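ARO (armadillo repeats only protein) (Plasmodium falciparum Santa Lucia, PDB 5EWP) probably takes part in moving rhoptries to the apical pole of the parasite and attaching them there, serving as an armadillo-repeat platform for protein binding. Local coordinates at residues Lys56-Gly59 / Ala60-Ala63; Asn86-Ala89 / Val90-Leu94; Asp101-His104 / Ala105-Ala109; Met137-Ile141 / Asp142-Ala146; Ser10-Asn14 / Asp15-Phe19. All blocks are in the same frame, centred on the assembly; numbering follows the deposited sequence.

Interaction 1 of 5, residues Lys56-Gly59 / Ala60-Ala63; sequences KTIG and ALSA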
loop_
_atom_site.group_PDB
_atom_site.type_symbol
_atom_site.label_atom_id
_atom_site.label_comp_id
_atom_site.label_asym_id
_atom_site.label_seq_id
_atom_site.Cartn_x
_atom_site.Cartn_y
_atom_site.Cartn_z
ATOM N N LYS A 56 15.995 -0.698 11.507
ATOM C CA LYS A 56 17.293 -1.167 11.977
ATOM C C LYS A 56 18.400 -0.174 11.653
ATOM O O LYS A 56 19.548 -0.324 12.109
ATOM C CB LYS A 56 17.618 -2.541 11.361
ATOM C CG LYS A 56 16.580 -3.617 11.692
ATOM C CD LYS A 56 17.027 -5.039 11.301
ATOM C CE LYS A 56 17.838 -5.077 10.007
ATOM N NZ LYS A 56 17.022 -5.255 8.765
ATOM N N THR A 57 18.042 0.847 10.881
ATOM C CA THR A 57 18.966 1.906 10.466
ATOM C C THR A 57 18.297 3.267 10.508
ATOM O O THR A 57 17.070 3.360 10.515
ATOM C CB THR A 57 19.505 1.698 9.029
ATOM O OG1 THR A 57 18.397 1.582 8.128
ATOM C CG2 THR A 57 20.379 0.448 8.918
ATOM N N ILE A 58 19.101 4.327 10.496
ATOM C CA ILE A 58 18.566 5.680 10.430
ATOM C C ILE A 58 17.712 5.847 9.163
ATOM O O ILE A 58 16.695 6.548 9.172
ATOM C CB ILE A 58 19.706 6.723 10.468
ATOM C CG1 ILE A 58 20.295 6.794 11.874
ATOM C CG2 ILE A 58 19.221 8.098 10.049
ATOM C CD1 ILE A 58 19.320 7.319 12.900
ATOM N N GLY A 59 18.112 5.179 8.087
ATOM C CA GLY A 59 17.358 5.224 6.837
ATOM C C GLY A 59 15.924 4.743 6.994
ATOM O O GLY A 59 14.975 5.430 6.612
ATOM N N ALA A 60 15.747 3.556 7.568
ATOM C CA ALA A 60 14.398 3.047 7.784
ATOM C C ALA A 60 13.635 3.875 8.825
ATOM O O ALA A 60 12.419 4.040 8.732
ATOM C CB ALA A 60 14.447 1.593 8.200
ATOM N N LEU A 61 14.349 4.386 9.820
ATOM C CA LEU A 61 13.722 5.200 10.850
ATOM C C LEU A 61 13.199 6.524 10.279
ATOM O O LEU A 61 12.147 7.026 10.678
ATOM C CB LEU A 61 14.721 5.467 11.961
ATOM C CG LEU A 61 14.163 6.126 13.220
ATOM C CD1 LEU A 61 13.083 5.272 13.862
ATOM C CD2 LEU A 61 15.319 6.375 14.175
ATOM N N SER A 62 13.954 7.081 9.338
ATOM C CA SER A 62 13.581 8.334 8.688
ATOM C C SER A 62 12.346 8.121 7.820
ATOM O O SER A 62 11.425 8.933 7.830
ATOM C CB SER A 62 14.749 8.860 7.860
ATOM O OG SER A 62 15.852 9.206 8.699
ATOM N N ALA A 63 12.323 7.014 7.085
ATOM C CA ALA A 63 11.148 6.642 6.301
ATOM C C ALA A 63 9.932 6.501 7.222
ATOM O O ALA A 63 8.822 6.902 6.864
ATOM C CB ALA A 63 11.401 5.349 5.525
#
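The backbone of Thr-57 to Ala-63 turns from an extended residue into the first turn of helix 58-70, and Leu-61 N closes that turn on Thr-57 O at 3.0 Å. Two more i to i+4 bonds follow, from Ser-62 N to Ile-58 O and from Ala-63 N to Gly-59 O. Thr-57 is the N-cap of the helix. With chi1 at 56°, its OG1 sits between the backbone N and the carbonyl carbon, where it can meet Ala-60 N. It accepts from that amide in a weak but nearly straight capping bond of 3.4 Å. The same hydroxyl has a weak bond to Arg-102 of helix 100-113, so the start of one armadillo helix is tied to a neighbouring one. Ser-62 folds back onto the preceding turn: OG lies beside its own backbone N (chi1 -65°) and donates to Ile-58 O at 2.8 Å. That oxygen is therefore gripped twice by one residue, by the amide from one face of the carbonyl plane and by the hydroxyl from the opposite face, the latter 39° out of the plane. The buried hydroxyl is satisfied within its own helix, and its oxygen also lies 3.8 Å from Ile-58 CG2. The other branch of Ile-58 ends in CD1, 4.3 Å from Leu-61 CD2, a loose methyl-to-methyl contact. Lys-56 points away from the turn, and its NZ forms salt bridges with Glu-99 and Asp-101.

Interaction 2 of 5, residues Asn86-Ala89 / Val90-Leu94; sequences NGIA and VFINL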
loop_
_atom_site.group_PDB
_atom_site.type_symbol
_atom_site.label_atom_id
_atom_site.label_comp_id
_atom_site.label_asym_id
_atom_site.label_seq_id
_atom_site.Cartn_x
_atom_site.Cartn_y
_atom_site.Cartn_z
ATOM N N ASN A 86 10.970 15.110 -3.071
ATOM C CA ASN A 86 11.358 13.915 -3.832
ATOM C C ASN A 86 11.194 12.624 -3.017
ATOM O O ASN A 86 11.834 11.605 -3.298
ATOM C CB ASN A 86 12.802 14.037 -4.343
ATOM C CG ASN A 86 13.099 13.077 -5.473
ATOM O OD1 ASN A 86 12.277 12.895 -6.374
ATOM N ND2 ASN A 86 14.258 12.429 -5.413
ATOM N N GLY A 87 10.310 12.649 -2.028
ATOM C CA GLY A 87 10.091 11.464 -1.210
ATOM C C GLY A 87 9.609 10.228 -1.967
ATOM O O GLY A 87 9.981 9.109 -1.638
ATOM N N ILE A 88 8.773 10.400 -2.986
ATOM C CA ILE A 88 8.162 9.219 -3.587
ATOM C C ILE A 88 9.203 8.368 -4.318
ATOM O O ILE A 88 9.209 7.145 -4.181
ATOM C CB ILE A 88 6.985 9.616 -4.530
ATOM C CG1 ILE A 88 5.811 10.102 -3.675
ATOM C CG2 ILE A 88 6.552 8.425 -5.387
ATOM C CD1 ILE A 88 4.650 10.730 -4.474
ATOM N N ALA A 89 10.107 9.007 -5.069
ATOM C CA ALA A 89 11.183 8.261 -5.738
ATOM C C ALA A 89 12.084 7.558 -4.715
ATOM O O ALA A 89 12.507 6.427 -4.914
ATOM C CB ALA A 89 12.016 9.191 -6.615
ATOM N N VAL A 90 12.329 8.243 -3.611
ATOM C CA VAL A 90 13.156 7.700 -2.541
ATOM C C VAL A 90 12.499 6.463 -1.907
ATOM O O VAL A 90 13.167 5.460 -1.665
ATOM C CB VAL A 90 13.446 8.778 -1.495
ATOM C CG1 VAL A 90 14.056 8.171 -0.239
ATOM C CG2 VAL A 90 14.387 9.837 -2.083
ATOM N N PHE A 91 11.191 6.511 -1.665
ATOM C CA PHE A 91 10.487 5.342 -1.131
ATOM C C PHE A 91 10.477 4.184 -2.132
ATOM O O PHE A 91 10.595 3.023 -1.751
ATOM C CB PHE A 91 9.044 5.689 -0.736
ATOM C CG PHE A 91 8.950 6.628 0.431
ATOM C CD1 PHE A 91 9.710 6.408 1.572
ATOM C CD2 PHE A 91 8.098 7.723 0.392
ATOM C CE1 PHE A 91 9.624 7.272 2.655
ATOM C CE2 PHE A 91 8.016 8.592 1.474
ATOM C CZ PHE A 91 8.779 8.365 2.599
ATOM N N ILE A 92 10.317 4.480 -3.420
ATOM C CA ILE A 92 10.317 3.392 -4.396
ATOM C C ILE A 92 11.674 2.692 -4.402
ATOM O O ILE A 92 11.760 1.467 -4.510
ATOM C CB ILE A 92 9.944 3.904 -5.804
ATOM C CG1 ILE A 92 8.464 4.299 -5.794
ATOM C CG2 ILE A 92 10.175 2.815 -6.843
ATOM C CD1 ILE A 92 7.980 5.054 -7.041
ATOM N N ASN A 93 12.727 3.466 -4.192
ATOM C CA ASN A 93 14.053 2.879 -4.064
ATOM C C ASN A 93 14.140 1.953 -2.847
ATOM O O ASN A 93 14.784 0.900 -2.893
ATOM C CB ASN A 93 15.101 3.978 -3.957
ATOM C CG ASN A 93 16.496 3.448 -4.082
ATOM O OD1 ASN A 93 16.799 2.694 -5.007
ATOM N ND2 ASN A 93 17.363 3.830 -3.153
ATOM N N LEU A 94 13.488 2.338 -1.753
ATOM C CA LEU A 94 13.496 1.489 -0.550
ATOM C C LEU A 94 12.725 0.180 -0.799
ATOM O O LEU A 94 13.030 -0.855 -0.222
ATOM C CB LEU A 94 12.899 2.247 0.636
ATOM C CG LEU A 94 13.706 3.374 1.288
ATOM C CD1 LEU A 94 12.960 3.916 2.506
ATOM C CD2 LEU A 94 15.041 2.856 1.713
#
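Gly-87 and Phe-91 meet one turn apart at the start of helix 87-95, in a local contact made of main-chain bonds and the side chains that lean back over them. Phe-91 N donates to Gly-87 O at 2.9 Å. The ring then returns to the same oxygen: CG lies beside the backbone N (chi1 -67°), which brings CD2 to 3.1 Å from Gly-87 O in an oblique approach. CE2, further round the ring, is 3.7 Å from Gly-87 O. Asn-86, just before the helix, has positive phi (68°) and is the C-prime residue of a Schellman motif ending helix 77-84, so the junction between these two armadillo helices is a very short turn. Val-90 extends CG2 to 3.3 Å from Asn-86 O, the oxygen to which its own amide makes a weak bond. On the side facing helix 118-126, the Ile-88 and Ile-92 side chains cross obliquely, CG2 of Ile-88 and CD1 of Ile-92 4.0 Å apart, and Ile-88 continues onto Met-124. The Phe-91 ring is buried against Leu-66 of helix 58-70 and against Leu-110 and Leu-113 of helix 100-113.

Interaction 3 of 5, residues Asp101-His104 / Ala105-Ala109; sequences DRVH and AAVVA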
loop_
_atom_site.group_PDB
_atom_site.type_symbol
_atom_site.label_atom_id
_atom_site.label_comp_id
_atom_site.label_asym_id
_atom_site.label_seq_id
_atom_site.Cartn_x
_atom_site.Cartn_y
_atom_site.Cartn_z
ATOM N N ASP A 101 12.626 -4.015 7.047
ATOM C CA ASP A 101 12.166 -2.770 7.665
ATOM C C ASP A 101 12.140 -1.611 6.666
ATOM O O ASP A 101 11.298 -0.732 6.766
ATOM C CB ASP A 101 13.021 -2.401 8.887
ATOM C CG ASP A 101 14.511 -2.367 8.589
ATOM O OD1 ASP A 101 15.028 -3.313 7.962
ATOM O OD2 ASP A 101 15.163 -1.385 9.006
ATOM N N ARG A 102 13.039 -1.634 5.689
ATOM C CA ARG A 102 13.059 -0.601 4.656
ATOM C C ARG A 102 11.861 -0.727 3.735
ATOM O O ARG A 102 11.201 0.273 3.389
ATOM C CB ARG A 102 14.371 -0.679 3.847
ATOM C CG ARG A 102 15.521 0.016 4.553
ATOM C CD ARG A 102 16.842 -0.043 3.775
ATOM N NE ARG A 102 17.856 0.625 4.565
ATOM C CZ ARG A 102 18.264 1.875 4.366
ATOM N NH1 ARG A 102 17.796 2.581 3.344
ATOM N NH2 ARG A 102 19.174 2.409 5.174
ATOM N N VAL A 103 11.575 -1.956 3.321
ATOM C CA VAL A 103 10.430 -2.180 2.444
ATOM C C VAL A 103 9.152 -1.818 3.187
ATOM O O VAL A 103 8.311 -1.092 2.672
ATOM C CB VAL A 103 10.336 -3.617 1.958
ATOM C CG1 VAL A 103 9.062 -3.782 1.093
ATOM C CG2 VAL A 103 11.588 -3.985 1.167
ATOM N N HIS A 104 9.007 -2.322 4.417
ATOM C CA HIS A 104 7.774 -2.061 5.158
ATOM C C HIS A 104 7.536 -0.579 5.384
ATOM O O HIS A 104 6.422 -0.102 5.218
ATOM C CB HIS A 104 7.798 -2.783 6.496
ATOM C CG HIS A 104 7.638 -4.264 6.381
ATOM N ND1 HIS A 104 7.750 -5.109 7.465
ATOM C CD2 HIS A 104 7.334 -5.047 5.321
ATOM C CE1 HIS A 104 7.559 -6.354 7.068
ATOM N NE2 HIS A 104 7.291 -6.343 5.772
ATOM N N ALA A 105 8.583 0.144 5.761
ATOM C CA ALA A 105 8.448 1.568 6.027
ATOM C C ALA A 105 8.023 2.312 4.762
ATOM O O ALA A 105 7.187 3.213 4.822
ATOM C CB ALA A 105 9.760 2.139 6.576
ATOM N N ALA A 106 8.590 1.916 3.625
ATOM C CA ALA A 106 8.232 2.515 2.332
ATOM C C ALA A 106 6.789 2.224 1.946
ATOM O O ALA A 106 6.089 3.102 1.450
ATOM C CB ALA A 106 9.196 2.011 1.217
ATOM N N VAL A 107 6.340 0.995 2.161
ATOM C CA VAL A 107 4.950 0.653 1.895
ATOM C C VAL A 107 4.003 1.463 2.781
ATOM O O VAL A 107 3.024 2.031 2.291
ATOM C CB VAL A 107 4.700 -0.859 2.110
ATOM C CG1 VAL A 107 3.209 -1.160 2.174
ATOM C CG2 VAL A 107 5.367 -1.658 0.992
ATOM N N VAL A 108 4.293 1.529 4.081
ATOM C CA VAL A 108 3.453 2.332 4.973
ATOM C C VAL A 108 3.414 3.806 4.525
ATOM O O VAL A 108 2.322 4.391 4.411
ATOM C CB VAL A 108 3.937 2.244 6.434
ATOM C CG1 VAL A 108 3.154 3.234 7.313
ATOM C CG2 VAL A 108 3.790 0.804 6.938
ATOM N N ALA A 109 4.578 4.390 4.236
ATOM C CA ALA A 109 4.629 5.799 3.794
ATOM C C ALA A 109 3.814 6.010 2.525
ATOM O O ALA A 109 3.001 6.933 2.447
ATOM C CB ALA A 109 6.066 6.261 3.550
#
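Val-103 and Val-107 stand one turn apart on helix 100-113, and their branches meet where Val-103 CG1 comes to 4.3 Å from Val-107 CG2. The methyl of Val-107 is held above the preceding turn because CG2 lies anti to its own carbonyl carbon (chi1 of Val-107 166°), which also sets it 3.4 Å from Val-103 O. Val-108 repeats the pattern, with CG2 at 3.3 Å from His-104 O. Beneath these side chains the main chain is bonded regularly: Val-107 N reaches Val-103 O at 2.9 Å and Val-108 N reaches His-104 O at the same distance. Two residues earlier, Ala-105 N donates to Asp-101 O, and Ala-105 CB rests on that oxygen at 3.3 Å. Ala-106 likewise places CB at 3.4 Å from Arg-102 O. The polar residues of the first turn are fixed from outside. His-104 ND1 accepts from the backbone N of Ala-53, while its ring meets Trp-51 edge-to-face, which settles the rotation of the imidazole. Arg-102 gives NH1 to Cys-35 O. Several helices of the armadillo array pack against this one: Ala-105 and Val-108 face Thr-64 and Ala-67 of helix 58-70, Ala-106 and Val-107 lean on Leu-95 of helix 87-95, and Val-107 also touches Ala-147 and Cys-148 of helix 142-156.

Interaction 4 of 5, residues Met137-Ile141 / Asp142-Ala146; sequences MKSNI and DGMKA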
loop_
_atom_site.group_PDB
_atom_site.type_symbol
_atom_site.label_atom_id
_atom_site.label_comp_id
_atom_site.label_asym_id
_atom_site.label_seq_id
_atom_site.Cartn_x
_atom_site.Cartn_y
_atom_site.Cartn_z
ATOM N N MET A 137 1.482 -7.464 -2.623
ATOM C CA MET A 137 0.205 -8.109 -2.325
ATOM C C MET A 137 0.367 -9.614 -2.103
ATOM O O MET A 137 -0.569 -10.289 -1.676
ATOM C CB MET A 137 -0.811 -7.859 -3.453
ATOM C CG MET A 137 -1.445 -6.478 -3.411
ATOM S SD MET A 137 -2.767 -6.360 -4.633
ATOM C CE MET A 137 -1.790 -6.040 -6.086
ATOM N N LYS A 138 1.552 -10.140 -2.406
ATOM C CA LYS A 138 1.807 -11.559 -2.209
ATOM C C LYS A 138 2.246 -11.890 -0.789
ATOM O O LYS A 138 2.269 -13.059 -0.406
ATOM C CB LYS A 138 2.887 -12.054 -3.173
ATOM C CG LYS A 138 2.551 -11.932 -4.648
ATOM C CD LYS A 138 3.680 -12.535 -5.481
ATOM C CE LYS A 138 3.388 -12.451 -6.971
ATOM N NZ LYS A 138 4.523 -12.993 -7.771
ATOM N N SER A 139 2.586 -10.870 -0.010
ATOM C CA SER A 139 3.104 -11.098 1.343
ATOM C C SER A 139 2.139 -11.867 2.239
ATOM O O SER A 139 0.930 -11.680 2.160
ATOM C CB SER A 139 3.445 -9.757 2.004
ATOM O OG SER A 139 3.768 -9.922 3.378
ATOM N N ASN A 140 2.680 -12.687 3.142
ATOM C CA ASN A 140 1.837 -13.384 4.111
ATOM C C ASN A 140 1.451 -12.485 5.267
ATOM O O ASN A 140 0.650 -12.865 6.121
ATOM C CB ASN A 140 2.538 -14.621 4.696
ATOM C CG ASN A 140 2.691 -15.750 3.702
ATOM O OD1 ASN A 140 1.947 -15.847 2.727
ATOM N ND2 ASN A 140 3.641 -16.643 3.972
ATOM N N ILE A 141 1.971 -11.268 5.278
ATOM C CA ILE A 141 1.630 -10.366 6.360
ATOM C C ILE A 141 0.422 -9.578 5.908
ATOM O O ILE A 141 0.496 -8.852 4.925
ATOM C CB ILE A 141 2.791 -9.412 6.722
ATOM C CG1 ILE A 141 4.031 -10.197 7.156
ATOM C CG2 ILE A 141 2.361 -8.431 7.798
ATOM C CD1 ILE A 141 5.237 -9.317 7.412
ATOM N N ASP A 142 -0.690 -9.731 6.621
ATOM C CA ASP A 142 -1.950 -9.139 6.182
ATOM C C ASP A 142 -1.880 -7.617 6.040
ATOM O O ASP A 142 -2.449 -7.056 5.107
ATOM C CB ASP A 142 -3.083 -9.526 7.134
ATOM C CG ASP A 142 -4.449 -9.088 6.620
ATOM O OD1 ASP A 142 -4.784 -9.399 5.451
ATOM O OD2 ASP A 142 -5.195 -8.449 7.392
ATOM N N GLY A 143 -1.191 -6.944 6.959
ATOM C CA GLY A 143 -1.106 -5.490 6.900
ATOM C C GLY A 143 -0.408 -5.018 5.639
ATOM O O GLY A 143 -0.803 -4.041 5.008
ATOM N N MET A 144 0.653 -5.727 5.291
ATOM C CA MET A 144 1.430 -5.483 4.081
ATOM C C MET A 144 0.586 -5.693 2.815
ATOM O O MET A 144 0.508 -4.823 1.956
ATOM C CB MET A 144 2.641 -6.416 4.094
ATOM C CG MET A 144 3.508 -6.403 2.859
ATOM S SD MET A 144 4.436 -4.898 2.611
ATOM C CE MET A 144 5.409 -5.407 1.183
ATOM N N LYS A 145 -0.065 -6.846 2.703
ATOM C CA LYS A 145 -0.810 -7.121 1.476
ATOM C C LYS A 145 -1.994 -6.167 1.321
ATOM O O LYS A 145 -2.285 -5.723 0.214
ATOM C CB LYS A 145 -1.270 -8.586 1.427
ATOM C CG LYS A 145 -2.314 -8.984 2.454
ATOM C CD LYS A 145 -2.337 -10.511 2.684
ATOM C CE LYS A 145 -2.014 -11.284 1.429
ATOM N NZ LYS A 145 -2.216 -12.746 1.613
ATOM N N ALA A 146 -2.642 -5.811 2.425
ATOM C CA ALA A 146 -3.777 -4.898 2.366
ATOM C C ALA A 146 -3.354 -3.474 2.007
ATOM O O ALA A 146 -4.033 -2.812 1.224
ATOM C CB ALA A 146 -4.521 -4.896 3.685
HETATM O O HOH W 1 0.104 -14.729 1.086
#
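The flat peptide group of Ser-139 receives the Lys-145 side chain at its oxygen end, where CE lies 3.1 Å from Ser-139 O. A second flat group, the Asn-140 amide, uses OD1 towards water 1 at 2.7 Å. That water accepts from Lys-145 NZ at 3.1 Å and also lies beside Lys-138 O, so the ammonium group is joined to the turn through solvent. Lys-145 gets there with CG between the backbone N and the carbonyl carbon (chi1 67°) and a bend at chi3, which fold the chain back over the turn. On its way CB passes Met-137 O at 3.6 Å. Ser-139 presses CB against Met-144 CG at 3.5 Å, tighter than usual for two carbons, while Ile-141 CB meets Met-144 CB at 4.0 Å. Asp-142 turns away and bonds Thr-193 through OD1. Lys-145 N closes the first turn of helix 142-156 on Ile-141 O at 3.0 Å, nearly straight. Ser-139 OG accepts from Ile-141 N at 2.9 Å, two residues on. This is an ST turn leading into the N-cap residue Ile-141, and it forms part of the short connection between consecutive helices of the armadillo fold, after helix 130-136 and before helix 142-156.

Interaction 5 of 5, residues Ser10-Asn14 / Asp15-Phe19; sequences SFTSN and DILRF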
loop_
_atom_site.group_PDB
_atom_site.type_symbol
_atom_site.label_atom_id
_atom_site.label_comp_id
_atom_site.label_asym_id
_atom_site.label_seq_id
_atom_site.Cartn_x
_atom_site.Cartn_y
_atom_site.Cartn_z
ATOM N N SER A 10 28.516 11.239 24.353
ATOM C CA SER A 10 29.400 10.666 23.347
ATOM C C SER A 10 29.315 11.367 21.986
ATOM O O SER A 10 28.249 11.848 21.592
ATOM C CB SER A 10 29.080 9.181 23.185
ATOM O OG SER A 10 29.662 8.653 22.006
ATOM N N PHE A 11 30.435 11.404 21.262
ATOM C CA PHE A 11 30.414 11.737 19.842
ATOM C C PHE A 11 29.643 10.645 19.122
ATOM O O PHE A 11 29.730 9.472 19.493
ATOM C CB PHE A 11 31.829 11.837 19.257
ATOM C CG PHE A 11 32.566 13.090 19.639
ATOM C CD1 PHE A 11 32.406 14.254 18.904
ATOM C CD2 PHE A 11 33.450 13.094 20.706
ATOM C CE1 PHE A 11 33.087 15.400 19.241
ATOM C CE2 PHE A 11 34.137 14.237 21.047
ATOM C CZ PHE A 11 33.959 15.393 20.323
ATOM N N THR A 12 28.880 11.011 18.103
ATOM C CA THR A 12 28.108 9.999 17.390
ATOM C C THR A 12 28.085 10.261 15.890
ATOM O O THR A 12 28.607 11.268 15.426
ATOM C CB THR A 12 26.673 9.904 17.926
ATOM O OG1 THR A 12 25.969 8.877 17.225
ATOM C CG2 THR A 12 25.948 11.233 17.795
ATOM N N SER A 13 27.501 9.342 15.131
ATOM C CA SER A 13 27.436 9.510 13.693
ATOM C C SER A 13 26.726 10.795 13.301
ATOM O O SER A 13 25.762 11.205 13.946
ATOM C CB SER A 13 26.718 8.324 13.053
ATOM O OG SER A 13 26.195 8.679 11.775
ATOM N N ASN A 14 27.215 11.424 12.238
ATOM C CA ASN A 14 26.582 12.598 11.677
ATOM C C ASN A 14 25.115 12.318 11.374
ATOM O O ASN A 14 24.260 13.176 11.581
ATOM C CB ASN A 14 27.289 13.032 10.393
ATOM C CG ASN A 14 26.842 14.394 9.918
ATOM O OD1 ASN A 14 26.740 15.332 10.706
ATOM N ND2 ASN A 14 26.540 14.502 8.631
ATOM N N ASP A 15 24.837 11.114 10.881
ATOM C CA ASP A 15 23.468 10.766 10.475
ATOM C C ASP A 15 22.526 10.737 11.679
ATOM O O ASP A 15 21.350 11.107 11.573
ATOM C CB ASP A 15 23.442 9.421 9.745
ATOM C CG ASP A 15 24.032 9.509 8.358
ATOM O OD1 ASP A 15 24.421 10.623 7.957
ATOM O OD2 ASP A 15 24.079 8.479 7.656
ATOM N N ILE A 16 23.042 10.302 12.825
ATOM C CA ILE A 16 22.242 10.298 14.041
ATOM C C ILE A 16 21.954 11.728 14.486
ATOM O O ILE A 16 20.842 12.044 14.897
ATOM C CB ILE A 16 22.932 9.512 15.174
ATOM C CG1 ILE A 16 22.931 8.018 14.840
ATOM C CG2 ILE A 16 22.239 9.774 16.514
ATOM C CD1 ILE A 16 23.603 7.149 15.889
ATOM N N LEU A 17 22.949 12.602 14.384
ATOM C CA LEU A 17 22.727 13.995 14.736
ATOM C C LEU A 17 21.745 14.657 13.776
ATOM O O LEU A 17 20.873 15.408 14.210
ATOM C CB LEU A 17 24.045 14.751 14.755
ATOM C CG LEU A 17 24.937 14.239 15.882
ATOM C CD1 LEU A 17 26.189 15.028 15.921
ATOM C CD2 LEU A 17 24.208 14.355 17.207
ATOM N N ARG A 18 21.899 14.370 12.486
ATOM C CA ARG A 18 20.994 14.895 11.463
ATOM C C ARG A 18 19.579 14.422 11.724
ATOM O O ARG A 18 18.639 15.200 11.627
ATOM C CB ARG A 18 21.455 14.477 10.067
ATOM C CG ARG A 18 22.649 15.275 9.564
ATOM C CD ARG A 18 23.187 14.743 8.238
ATOM N NE ARG A 18 22.199 14.782 7.162
ATOM C CZ ARG A 18 22.259 14.035 6.063
ATOM N NH1 ARG A 18 23.261 13.182 5.892
ATOM N NH2 ARG A 18 21.315 14.138 5.136
ATOM N N PHE A 19 19.432 13.148 12.084
ATOM C CA PHE A 19 18.116 12.615 12.409
ATOM C C PHE A 19 17.485 13.335 13.600
ATOM O O PHE A 19 16.313 13.719 13.556
ATOM C CB PHE A 19 18.167 11.108 12.706
ATOM C CG PHE A 19 16.816 10.537 13.031
ATOM C CD1 PHE A 19 15.986 10.072 12.015
ATOM C CD2 PHE A 19 16.346 10.524 14.344
ATOM C CE1 PHE A 19 14.715 9.566 12.301
ATOM C CE2 PHE A 19 15.088 10.039 14.638
ATOM C CZ PHE A 19 14.260 9.570 13.610
#
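The Arg-18 side chain crosses that of Asn-14, one turn earlier, at a slant at the N-terminal end of helix 14-25, which Ser-13 caps. Its CB begins 3.4 Å from Asn-14 O, the oxygen that accepts from Arg-18 N in a bond of 2.8 Å. CG stays over the same oxygen, held there because it lies beside the backbone N (chi1 -76°). At CD the chain meets the Asn-14 side chain, with ND2 3.4 Å away, and then bends at chi3. The guanidinium plane of Arg-18 and the amide plane of Asn-14 are 40° apart. NE forms a salt bridge with Glu-30, and NH1 reaches Asp-15 OD1 at 3.5 Å in a long salt bridge. Asp-15 itself is shared, since its OD2 bonds Ser-37, and its place in the first turn would probably favour its negative charge through the helix dipole. At the cap, Ser-13 OG accepts from Asp-15 N at 2.9 Å, although the bond is bent. Ser-13 O takes Leu-17 N, with Ile-16 N as a second, weak donor. Ahead of the cap, the extended Thr-12 spreads its two branches over the first turn, its side chain crossing Leu-17 at a slant and Ile-16 at about a right angle. CG2 of Thr-12 sits between the backbone N and the carbonyl carbon and reaches Leu-17 CD2 at 3.6 Å. On the other branch, Thr-12 OG1 is only 3.2 Å from Ile-16 CD1.

The five contacts follow the chain through the armadillo array, and neighbours touch where helices pack. Interaction 5 meets interaction 1 through Phe-19, whose CZ lies 3.4 Å from Leu-61 CD2. Ala-63 of interaction 1 borders interaction 2, its CB 3.7 Å from Leu-94 CD1. Interactions 1 and 3 each touch three of the others, and a salt bridge of 2.9 Å from Lys-56 NZ to Asp-101 OD1 joins them directly. The centre of interaction 3 is about 10 Å from those of interactions 1 and 2, and Phe-91 CZ reaches Ala-109 CB at 3.6 Å. Towards interaction 4, Val-107 CG2 meets Met-144 SD at 3.7 Å. The ends of the series, interactions 4 and 5, do not touch, their centres lying about 34 Å apart.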